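Side-chain contacts in Lin0012 protein (Listeria innocua, PDB 3K17), which probably phosphorylates phosphomevalonate at the expense of ATP, as a GHMP-family kinase in the mevalonate route to isopentenyl diphosphate: residues G227-Q232 with A288-E293; N83-F88 with A130-F135; T33-Y38 with Y115-S120; A148-L153 with E181-R186. All blocks are in the same frame, centred on the assembly; numbering follows the deposited sequence.

Interaction 1 (G227-Q232 with A288-E293); sequences GKLVSQ and AGVNIE
Gln232, on helix 226-239, lays its side chain across Val290, the second residue after helix 267-288, and Leu229 one turn back meets the same valine. From its root outward, Gln232 first touches with CB, which lies 3.6 Å from Val290 CG2, the tightest approach between the two segments. Farther out, CD passes the same methyl at 4.2 Å. At the tip the amide oxygen comes down between the two branches of the valine, with OE1 3.8 Å from Val290 CG2 and equally 3.8 Å from Val290 CG1. The amide nitrogen ends nearest the Gly289 carbonyl, at a separation too long for a bond. Val290 can serve both partners with CG1 anti to its backbone N (chi1 179°): CG1 is shared by Gln232 OE1 and Leu229 CG, the latter at 4.0 Å, while CG2 meets Gln232 CB and OE1. On either side of Val290 the backbone turns. Gly289, with positive phi, ends the helix in a Schellman motif, and Asn291 centres an inverse gamma turn, closed by Ile292 N to Val290 O at 2.8 Å. Ile233 also packs on Val290, Tyr21 touches both Leu229 and Ile292, and Glu239 of the second subunit lies against Gln232, so the contact is set close to a subunit interface. Its chemistry is dispersive: Gln232 sets CB and its amide oxygen against the two methyls of Val290, which implies that helix 226-239 and the loop meet here by shape and not by directional polar bonds.

Interaction 2 (N83-F88 with A130-F135); sequences NIATTF and ALMTKF
Ala85 CB faces two side chains of helix 119-135 at once, Leu131 CD1 at 3.7 Å and the methyl CE of Met132, a selenomethionine, at 4.0 Å. The short segments run almost in the same direction, at 27° with axes 10.6 Å apart, and the small alanine lets both longer chains lie over it. Leu131 reaches it in an extended form, whereas Met132 is folded: bends at chi2 and chi3 bring CE to Ala85 and leave the selenium beside Phe88, whose ring is carried toward the partner helix by a CG anti to the backbone N (chi1 174°). The selenium lies 3.9 Å from CD2 and 4.0 Å from CE2 of Phe88, and 5.0 Å from the ring centroid, approaching obliquely. This is a Met-aromatic contact. Leu192 and Met196 of helix 192-197 touch Phe88 as well, as does Leu147 of helix 141-156, so the ring is reached from two further helices. The chemistry is that of a buried apolar seam, in which a polarisable chalcogen beside a ring adds to plain methyl packing.

Interaction 3 (T33-Y38 with Y115-S120); sequences TAVNRY and YGLGSS
Leu117 holds CG anti to its carbonyl carbon (chi1 -61°) and CD1 anti to CA (chi2 173°), which stretches CD1 out to meet Arg37 and Val35. Arg37 answers with CG beside the backbone N (chi1 -67°) and a chain extended from CG to NE, so that a methylene in mid-chain, not the guanidinium, does the touching. Arg37 CD lies 3.9 Å from Leu117 CD1, the two chains crossing at a slant. Val35 CG2 comes up to the same leucine methyl at 4.3 Å, a looser approach. Val35 and Arg37 lie on either side of a corner at Asn36, between strands 29-35 and 37-45, both of which pair with strand 7-18; Arg37 N gives a weak bond to Val35 O across it. Leu117 belongs to the Gly-Leu-Gly-Ser-Ser sequence of GHMP kinases, which in relatives forms the loop around the nucleotide phosphates. Here Gly116 and Gly118 have positive phi, and Gly118 takes the N-cap position of helix 119-135. Leu15 on strand 7-18 touches both Val35 and Leu117, and the Arg37 guanidinium makes a weak bond to Pro348 O. Between these two segments, then, the leucine makes a purely apolar contact: CD1 rests against a methyl of Val35 and the aliphatic stem of an arginine whose charged end is directed past it.

Interaction 4 (A148-L153 with E181-R186); sequences AALSHL and EWVKHR
Helix 180-187 packs on helix 141-156, a core helix of the N-terminal GHMP kinase domain, in a plain apolar helix-helix contact centred on one valine. Val183 points its CB toward the partner, and its CG1 does all the close touching: it lies 3.7 Å from Leu150 CD2 and 4.1 Å from Leu153 CD2. The two leucines are three residues apart, so they stand side by side on one face of their helix, and the valine methyl is set against both. They arrive differently. Leu150 leaves its helix at an angle to the partner and swings its end across, while Leu153 sets out toward the partner helix but turns CG between the backbone N and the carbonyl carbon (chi1 83°), a crowded position that side chains on helices generally avoid. Each leucine meets Val183 at a slant. Phe178, in the loop ahead of helix 180-187, touches both Leu153 and Val183, whereas Trp200, Leu192 and Met196 cover Leu150. Beyond the contact Arg186 forms a salt bridge with Glu67 of the second subunit, so helix 180-187 also takes part in the subunit interface. The ring of the neighbouring Trp182 meets those of Trp194 and Trp200 and does not reach segment 148-153. Val183 thus divides its methyls: CG1 is given to the two leucines, and CG2 lies in plane at the edge of the Trp182 ring.

Interactions 2, 3 and 4 are buried, while interaction 1 is partly open and lies on the opposite side of the chain's centre from interaction 2. Helix 119-135 ties interactions 2 and 3 together, giving its last turns to the one and, to the other, the glycine-containing loop that leads into it. Interactions 2 and 4 touch where Ile84 CD1 packs on Leu150 CB; 3 and 4 meet in a probable hydrogen bond between Ser120 OG and His152 NE2. Interactions 1, 2 and 4 reach the second subunit; no other chain touches the segments of 3. All four are apolar, by different means: glutamine CB and amide oxygen against valine methyls in 1, selenium beside a ring in 2, an arginine stem in 3, branched aliphatics in 4.

Interaction 1 (G227-Q232 with A288-E293)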
# COMPACT_ATOMS: atom_id res chain seq x y z
N GLY A 227 -24.55 11.28 -7.92
CA GLY A 227 -24.29 10.21 -6.98
C GLY A 227 -25.09 10.31 -5.71
O GLY A 227 -25.85 9.40 -5.36
N LYS A 228 -24.94 11.43 -5.01
CA LYS A 228 -25.64 11.66 -3.75
C LYS A 228 -27.15 11.40 -3.86
O LYS A 228 -27.72 10.70 -3.02
CB LYS A 228 -25.40 13.09 -3.27
CG LYS A 228 -25.55 13.26 -1.78
CD LYS A 228 -25.69 14.72 -1.40
CE LYS A 228 -27.03 15.28 -1.85
NZ LYS A 228 -27.21 16.71 -1.49
N LEU A 229 -27.78 11.95 -4.88
CA LEU A 229 -29.22 11.78 -5.07
C LEU A 229 -29.62 10.35 -5.41
O LEU A 229 -30.56 9.81 -4.84
CB LEU A 229 -29.75 12.73 -6.16
CG LEU A 229 -29.93 14.18 -5.74
CD1 LEU A 229 -28.59 14.81 -5.41
CD2 LEU A 229 -30.62 14.95 -6.86
N VAL A 230 -28.91 9.74 -6.35
CA VAL A 230 -29.21 8.38 -6.74
C VAL A 230 -29.04 7.41 -5.57
O VAL A 230 -29.89 6.56 -5.33
CB VAL A 230 -28.30 7.92 -7.91
CG1 VAL A 230 -28.58 6.47 -8.25
CG2 VAL A 230 -28.55 8.79 -9.12
N SER A 231 -27.93 7.55 -4.84
CA SER A 231 -27.67 6.67 -3.71
C SER A 231 -28.75 6.84 -2.64
O SER A 231 -29.18 5.86 -2.02
CB SER A 231 -26.29 6.96 -3.11
OG SER A 231 -26.24 8.24 -2.52
N GLN A 232 -29.20 8.07 -2.44
CA GLN A 232 -30.24 8.33 -1.45
C GLN A 232 -31.54 7.63 -1.85
O GLN A 232 -32.20 7.01 -1.02
CB GLN A 232 -30.48 9.84 -1.30
CG GLN A 232 -29.29 10.59 -0.71
CD GLN A 232 -29.51 12.09 -0.63
OE1 GLN A 232 -29.86 12.74 -1.62
NE2 GLN A 232 -29.31 12.66 0.56
N ALA A 288 -38.38 10.48 0.55
CA ALA A 288 -37.01 10.00 0.66
C ALA A 288 -36.07 11.02 1.30
O ALA A 288 -34.92 10.69 1.63
CB ALA A 288 -36.48 9.61 -0.72
N GLY A 289 -36.55 12.24 1.47
CA GLY A 289 -35.70 13.27 2.05
C GLY A 289 -34.65 13.68 1.03
O GLY A 289 -33.51 13.96 1.38
N VAL A 290 -35.05 13.69 -0.24
CA VAL A 290 -34.15 14.07 -1.32
C VAL A 290 -34.68 15.31 -2.01
O VAL A 290 -35.83 15.34 -2.47
CB VAL A 290 -34.03 12.95 -2.37
CG1 VAL A 290 -33.11 13.39 -3.49
CG2 VAL A 290 -33.50 11.68 -1.71
N ASN A 291 -33.84 16.34 -2.09
CA ASN A 291 -34.23 17.60 -2.70
C ASN A 291 -34.21 17.53 -4.23
O ASN A 291 -33.34 18.13 -4.88
CB ASN A 291 -33.30 18.71 -2.20
CG ASN A 291 -33.65 20.06 -2.79
OD1 ASN A 291 -34.82 20.41 -2.91
ND2 ASN A 291 -32.63 20.83 -3.14
N ILE A 292 -35.17 16.80 -4.81
CA ILE A 292 -35.25 16.67 -6.26
C ILE A 292 -35.67 18.01 -6.86
O ILE A 292 -34.96 18.58 -7.69
CB ILE A 292 -36.26 15.59 -6.68
CG1 ILE A 292 -35.82 14.23 -6.14
CG2 ILE A 292 -36.39 15.56 -8.20
CD1 ILE A 292 -36.78 13.10 -6.45
N GLU A 293 -36.82 18.51 -6.45
CA GLU A 293 -37.26 19.80 -6.96
C GLU A 293 -36.74 20.90 -6.04
O GLU A 293 -37.29 21.15 -4.97
CB GLU A 293 -38.79 19.85 -7.04
CG GLU A 293 -39.31 21.14 -7.63
CD GLU A 293 -40.78 21.07 -7.95
OE1 GLU A 293 -41.15 20.38 -8.93
OE2 GLU A 293 -41.58 21.70 -7.23

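Interaction 2 (N83-F88 with A130-F135)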
# COMPACT_ATOMS: atom_id res chain seq x y z
N ASN A 83 -12.08 0.67 -25.52
CA ASN A 83 -11.72 -0.71 -25.21
C ASN A 83 -12.80 -1.70 -25.67
O ASN A 83 -12.49 -2.72 -26.29
CB ASN A 83 -11.46 -0.85 -23.71
CG ASN A 83 -10.16 -0.16 -23.28
OD1 ASN A 83 -10.02 0.33 -22.15
ND2 ASN A 83 -9.19 -0.12 -24.19
N ILE A 84 -14.06 -1.40 -25.39
CA ILE A 84 -15.12 -2.29 -25.80
C ILE A 84 -15.26 -2.29 -27.33
O ILE A 84 -15.53 -3.33 -27.93
CB ILE A 84 -16.46 -1.91 -25.15
CG1 ILE A 84 -17.48 -3.03 -25.36
CG2 ILE A 84 -16.98 -0.61 -25.76
CD1 ILE A 84 -18.81 -2.78 -24.67
N ALA A 85 -15.06 -1.14 -27.97
CA ALA A 85 -15.17 -1.08 -29.43
C ALA A 85 -14.05 -1.92 -30.05
O ALA A 85 -14.24 -2.64 -31.03
CB ALA A 85 -15.08 0.35 -29.90
N THR A 86 -12.87 -1.82 -29.45
CA THR A 86 -11.70 -2.55 -29.90
C THR A 86 -11.93 -4.06 -29.79
O THR A 86 -11.61 -4.81 -30.70
CB THR A 86 -10.46 -2.15 -29.07
OG1 THR A 86 -10.07 -0.81 -29.40
CG2 THR A 86 -9.31 -3.11 -29.33
N THR A 87 -12.48 -4.50 -28.66
CA THR A 87 -12.76 -5.91 -28.45
C THR A 87 -13.82 -6.38 -29.44
O THR A 87 -13.77 -7.52 -29.92
CB THR A 87 -13.24 -6.18 -27.01
OG1 THR A 87 -12.14 -5.97 -26.10
CG2 THR A 87 -13.75 -7.63 -26.86
N PHE A 88 -14.79 -5.52 -29.73
CA PHE A 88 -15.84 -5.89 -30.68
C PHE A 88 -15.27 -6.03 -32.09
O PHE A 88 -15.55 -7.00 -32.79
CB PHE A 88 -16.96 -4.85 -30.71
CG PHE A 88 -18.00 -5.12 -31.76
CD1 PHE A 88 -18.88 -6.20 -31.64
CD2 PHE A 88 -18.06 -4.35 -32.91
CE1 PHE A 88 -19.79 -6.50 -32.64
CE2 PHE A 88 -18.97 -4.64 -33.92
CZ PHE A 88 -19.84 -5.72 -33.79
N ALA A 130 -17.82 7.04 -33.88
CA ALA A 130 -16.61 7.35 -34.62
C ALA A 130 -15.81 6.11 -35.03
O ALA A 130 -15.34 6.01 -36.15
CB ALA A 130 -15.72 8.29 -33.81
N LEU A 131 -15.66 5.15 -34.12
CA LEU A 131 -14.89 3.95 -34.43
C LEU A 131 -15.65 2.98 -35.34
O LEU A 131 -15.04 2.29 -36.15
CB LEU A 131 -14.45 3.23 -33.15
CG LEU A 131 -13.38 3.98 -32.33
CD1 LEU A 131 -13.12 3.27 -31.01
CD2 LEU A 131 -12.10 4.07 -33.13
N MSE A 132 -16.97 2.92 -35.20
CA MSE A 132 -17.75 2.04 -36.05
C MSE A 132 -17.79 2.61 -37.47
O MSE A 132 -17.64 1.87 -38.44
CB MSE A 132 -19.16 1.85 -35.51
CG MSE A 132 -19.24 1.04 -34.21
SE MSE A 132 -18.36 -0.69 -34.26
CE MSE A 132 -16.63 -0.16 -33.51
N THR A 133 -17.99 3.92 -37.59
CA THR A 133 -18.04 4.54 -38.91
C THR A 133 -16.71 4.31 -39.61
O THR A 133 -16.66 4.05 -40.82
CB THR A 133 -18.31 6.06 -38.81
OG1 THR A 133 -19.58 6.30 -38.21
CG2 THR A 133 -18.31 6.69 -40.21
N LYS A 134 -15.63 4.39 -38.85
CA LYS A 134 -14.28 4.22 -39.36
C LYS A 134 -13.86 2.77 -39.67
O LYS A 134 -13.18 2.53 -40.67
CB LYS A 134 -13.28 4.82 -38.37
CG LYS A 134 -11.81 4.59 -38.71
CD LYS A 134 -11.40 5.35 -39.96
CE LYS A 134 -9.90 5.18 -40.23
NZ LYS A 134 -9.47 5.91 -41.45
N PHE A 135 -14.27 1.82 -38.84
CA PHE A 135 -13.86 0.43 -39.02
C PHE A 135 -14.92 -0.62 -39.36
O PHE A 135 -14.58 -1.69 -39.84
CB PHE A 135 -13.11 -0.04 -37.77
CG PHE A 135 -11.83 0.71 -37.49
CD1 PHE A 135 -10.69 0.47 -38.25
CD2 PHE A 135 -11.79 1.67 -36.48
CE1 PHE A 135 -9.51 1.18 -38.00
CE2 PHE A 135 -10.61 2.39 -36.23
CZ PHE A 135 -9.47 2.14 -36.99

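Interaction 3 (T33-Y38 with Y115-S120)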
# COMPACT_ATOMS: atom_id res chain seq x y z
N THR A 33 -35.55 13.70 -25.14
CA THR A 33 -35.32 14.40 -26.38
C THR A 33 -33.84 14.77 -26.42
O THR A 33 -33.24 15.08 -25.39
CB THR A 33 -36.15 15.70 -26.52
OG1 THR A 33 -35.82 16.33 -27.76
CG2 THR A 33 -35.83 16.68 -25.39
N ALA A 34 -33.25 14.70 -27.61
CA ALA A 34 -31.86 15.09 -27.77
C ALA A 34 -31.93 16.60 -27.95
O ALA A 34 -32.98 17.14 -28.33
CB ALA A 34 -31.27 14.42 -29.01
N VAL A 35 -30.84 17.31 -27.67
CA VAL A 35 -30.84 18.76 -27.79
C VAL A 35 -29.83 19.25 -28.82
O VAL A 35 -28.89 18.55 -29.18
CB VAL A 35 -30.56 19.46 -26.43
CG1 VAL A 35 -31.49 18.91 -25.35
CG2 VAL A 35 -29.12 19.24 -26.02
N ASN A 36 -30.04 20.48 -29.28
CA ASN A 36 -29.19 21.12 -30.27
C ASN A 36 -27.84 21.63 -29.72
O ASN A 36 -27.39 22.71 -30.08
CB ASN A 36 -29.96 22.26 -30.93
CG ASN A 36 -30.48 23.27 -29.92
OD1 ASN A 36 -31.06 22.91 -28.90
ND2 ASN A 36 -30.26 24.55 -30.20
N ARG A 37 -27.22 20.84 -28.85
CA ARG A 37 -25.91 21.18 -28.26
C ARG A 37 -25.15 19.87 -28.36
O ARG A 37 -25.64 18.82 -27.95
CB ARG A 37 -26.09 21.67 -26.83
CG ARG A 37 -26.82 23.01 -26.80
CD ARG A 37 -27.33 23.44 -25.44
NE ARG A 37 -28.29 24.53 -25.61
CZ ARG A 37 -27.97 25.78 -25.93
NH1 ARG A 37 -26.69 26.12 -26.08
NH2 ARG A 37 -28.92 26.67 -26.15
N TYR A 38 -23.95 19.94 -28.91
CA TYR A 38 -23.19 18.74 -29.20
C TYR A 38 -21.79 18.53 -28.64
O TYR A 38 -21.09 19.46 -28.23
CB TYR A 38 -23.06 18.61 -30.72
CG TYR A 38 -24.38 18.63 -31.46
CD1 TYR A 38 -25.00 17.44 -31.86
CD2 TYR A 38 -25.05 19.84 -31.70
CE1 TYR A 38 -26.23 17.44 -32.46
CE2 TYR A 38 -26.31 19.85 -32.31
CZ TYR A 38 -26.89 18.64 -32.69
OH TYR A 38 -28.12 18.61 -33.29
N TYR A 115 -24.03 21.56 -18.13
CA TYR A 115 -25.45 21.90 -18.09
C TYR A 115 -26.28 20.73 -17.58
O TYR A 115 -27.42 20.92 -17.14
CB TYR A 115 -25.97 22.26 -19.48
CG TYR A 115 -25.56 23.61 -19.99
CD1 TYR A 115 -25.74 24.75 -19.21
CD2 TYR A 115 -25.05 23.76 -21.27
CE1 TYR A 115 -25.42 26.02 -19.70
CE2 TYR A 115 -24.72 25.02 -21.77
CZ TYR A 115 -24.91 26.14 -20.98
OH TYR A 115 -24.62 27.38 -21.50
N GLY A 116 -25.70 19.54 -17.63
CA GLY A 116 -26.43 18.36 -17.20
C GLY A 116 -27.17 17.80 -18.41
O GLY A 116 -28.32 17.38 -18.32
N LEU A 117 -26.49 17.81 -19.56
CA LEU A 117 -27.08 17.32 -20.80
C LEU A 117 -26.58 15.94 -21.21
O LEU A 117 -26.67 15.56 -22.38
CB LEU A 117 -26.81 18.34 -21.91
CG LEU A 117 -27.47 19.69 -21.56
CD1 LEU A 117 -27.09 20.78 -22.55
CD2 LEU A 117 -28.98 19.47 -21.54
N GLY A 118 -26.06 15.18 -20.25
CA GLY A 118 -25.59 13.83 -20.54
C GLY A 118 -24.17 13.77 -21.09
O GLY A 118 -23.88 12.99 -21.99
N SER A 119 -23.28 14.57 -20.52
CA SER A 119 -21.90 14.60 -20.99
C SER A 119 -21.25 13.23 -21.14
O SER A 119 -20.65 12.96 -22.16
CB SER A 119 -21.05 15.49 -20.07
OG SER A 119 -21.46 16.84 -20.17
N SER A 120 -21.37 12.37 -20.13
CA SER A 120 -20.74 11.06 -20.20
C SER A 120 -21.35 10.16 -21.28
O SER A 120 -20.63 9.46 -22.00
CB SER A 120 -20.79 10.35 -18.83
OG SER A 120 -22.13 10.09 -18.40

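Interaction 4 (A148-L153 with E181-R186)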
# COMPACT_ATOMS: atom_id res chain seq x y z
N ALA A 148 -22.33 0.96 -26.52
CA ALA A 148 -22.33 2.18 -25.72
C ALA A 148 -22.96 1.99 -24.35
O ALA A 148 -22.48 2.54 -23.35
CB ALA A 148 -23.05 3.30 -26.49
N ALA A 149 -24.04 1.21 -24.30
CA ALA A 149 -24.74 0.94 -23.05
C ALA A 149 -23.91 0.09 -22.08
O ALA A 149 -23.85 0.38 -20.88
CB ALA A 149 -26.08 0.26 -23.32
N LEU A 150 -23.29 -0.97 -22.60
CA LEU A 150 -22.45 -1.83 -21.76
C LEU A 150 -21.30 -1.00 -21.21
O LEU A 150 -20.97 -1.08 -20.04
CB LEU A 150 -21.88 -3.00 -22.56
CG LEU A 150 -22.82 -4.14 -22.95
CD1 LEU A 150 -22.07 -5.18 -23.77
CD2 LEU A 150 -23.39 -4.77 -21.69
N SER A 151 -20.68 -0.22 -22.09
CA SER A 151 -19.55 0.63 -21.70
C SER A 151 -19.94 1.57 -20.56
O SER A 151 -19.30 1.58 -19.51
CB SER A 151 -19.07 1.46 -22.90
OG SER A 151 -17.99 2.31 -22.54
N HIS A 152 -20.99 2.34 -20.79
CA HIS A 152 -21.44 3.32 -19.83
C HIS A 152 -21.94 2.75 -18.50
O HIS A 152 -21.68 3.33 -17.45
CB HIS A 152 -22.52 4.21 -20.46
CG HIS A 152 -22.79 5.47 -19.70
ND1 HIS A 152 -23.61 5.51 -18.59
CD2 HIS A 152 -22.34 6.73 -19.88
CE1 HIS A 152 -23.65 6.75 -18.12
NE2 HIS A 152 -22.88 7.51 -18.89
N LEU A 153 -22.64 1.62 -18.53
CA LEU A 153 -23.16 1.07 -17.29
C LEU A 153 -22.06 0.53 -16.36
O LEU A 153 -22.15 0.72 -15.15
CB LEU A 153 -24.22 0.00 -17.58
CG LEU A 153 -23.90 -1.45 -17.92
CD1 LEU A 153 -23.49 -2.19 -16.65
CD2 LEU A 153 -25.16 -2.10 -18.51
N GLU A 181 -30.52 -6.85 -14.58
CA GLU A 181 -29.97 -8.02 -13.91
C GLU A 181 -29.54 -9.07 -14.93
O GLU A 181 -28.52 -9.74 -14.77
CB GLU A 181 -31.03 -8.60 -12.97
CG GLU A 181 -30.46 -9.28 -11.75
CD GLU A 181 -31.54 -9.89 -10.87
OE1 GLU A 181 -32.29 -10.76 -11.36
OE2 GLU A 181 -31.64 -9.49 -9.69
N TRP A 182 -30.33 -9.19 -16.00
CA TRP A 182 -30.04 -10.14 -17.06
C TRP A 182 -28.67 -9.83 -17.67
O TRP A 182 -27.87 -10.72 -17.91
CB TRP A 182 -31.12 -10.04 -18.14
CG TRP A 182 -30.99 -11.02 -19.26
CD1 TRP A 182 -31.52 -12.28 -19.32
CD2 TRP A 182 -30.33 -10.80 -20.51
NE1 TRP A 182 -31.23 -12.86 -20.54
CE2 TRP A 182 -30.49 -11.97 -21.28
CE3 TRP A 182 -29.60 -9.73 -21.05
CZ2 TRP A 182 -29.97 -12.10 -22.57
CZ3 TRP A 182 -29.08 -9.86 -22.33
CH2 TRP A 182 -29.26 -11.04 -23.07
N VAL A 183 -28.41 -8.54 -17.89
CA VAL A 183 -27.15 -8.11 -18.47
C VAL A 183 -25.96 -8.28 -17.53
O VAL A 183 -24.95 -8.89 -17.89
CB VAL A 183 -27.21 -6.62 -18.89
CG1 VAL A 183 -25.81 -6.12 -19.26
CG2 VAL A 183 -28.15 -6.45 -20.09
N LYS A 184 -26.08 -7.73 -16.33
CA LYS A 184 -25.00 -7.80 -15.36
C LYS A 184 -24.54 -9.21 -15.04
O LYS A 184 -23.34 -9.46 -14.95
CB LYS A 184 -25.42 -7.07 -14.07
CG LYS A 184 -25.62 -5.57 -14.27
CD LYS A 184 -26.24 -4.92 -13.04
CE LYS A 184 -26.68 -3.49 -13.34
NZ LYS A 184 -27.22 -2.81 -12.13
N HIS A 185 -25.48 -10.13 -14.86
CA HIS A 185 -25.13 -11.52 -14.55
C HIS A 185 -24.31 -12.13 -15.67
O HIS A 185 -23.31 -12.80 -15.42
CB HIS A 185 -26.39 -12.36 -14.33
CG HIS A 185 -27.16 -11.99 -13.11
ND1 HIS A 185 -28.38 -12.56 -12.80
CD2 HIS A 185 -26.89 -11.12 -12.11
CE1 HIS A 185 -28.83 -12.05 -11.66
NE2 HIS A 185 -27.94 -11.18 -11.22
N ARG A 186 -24.74 -11.90 -16.90
CA ARG A 186 -24.07 -12.45 -18.07
C ARG A 186 -22.72 -11.82 -18.40
O ARG A 186 -21.93 -12.38 -19.15
CB ARG A 186 -25.02 -12.38 -19.27
CG ARG A 186 -26.15 -13.40 -19.13
CD ARG A 186 -27.39 -13.05 -19.94
NE ARG A 186 -28.57 -13.64 -19.31
CZ ARG A 186 -28.77 -14.95 -19.19
NH1 ARG A 186 -27.86 -15.80 -19.67
NH2 ARG A 186 -29.85 -15.41 -18.58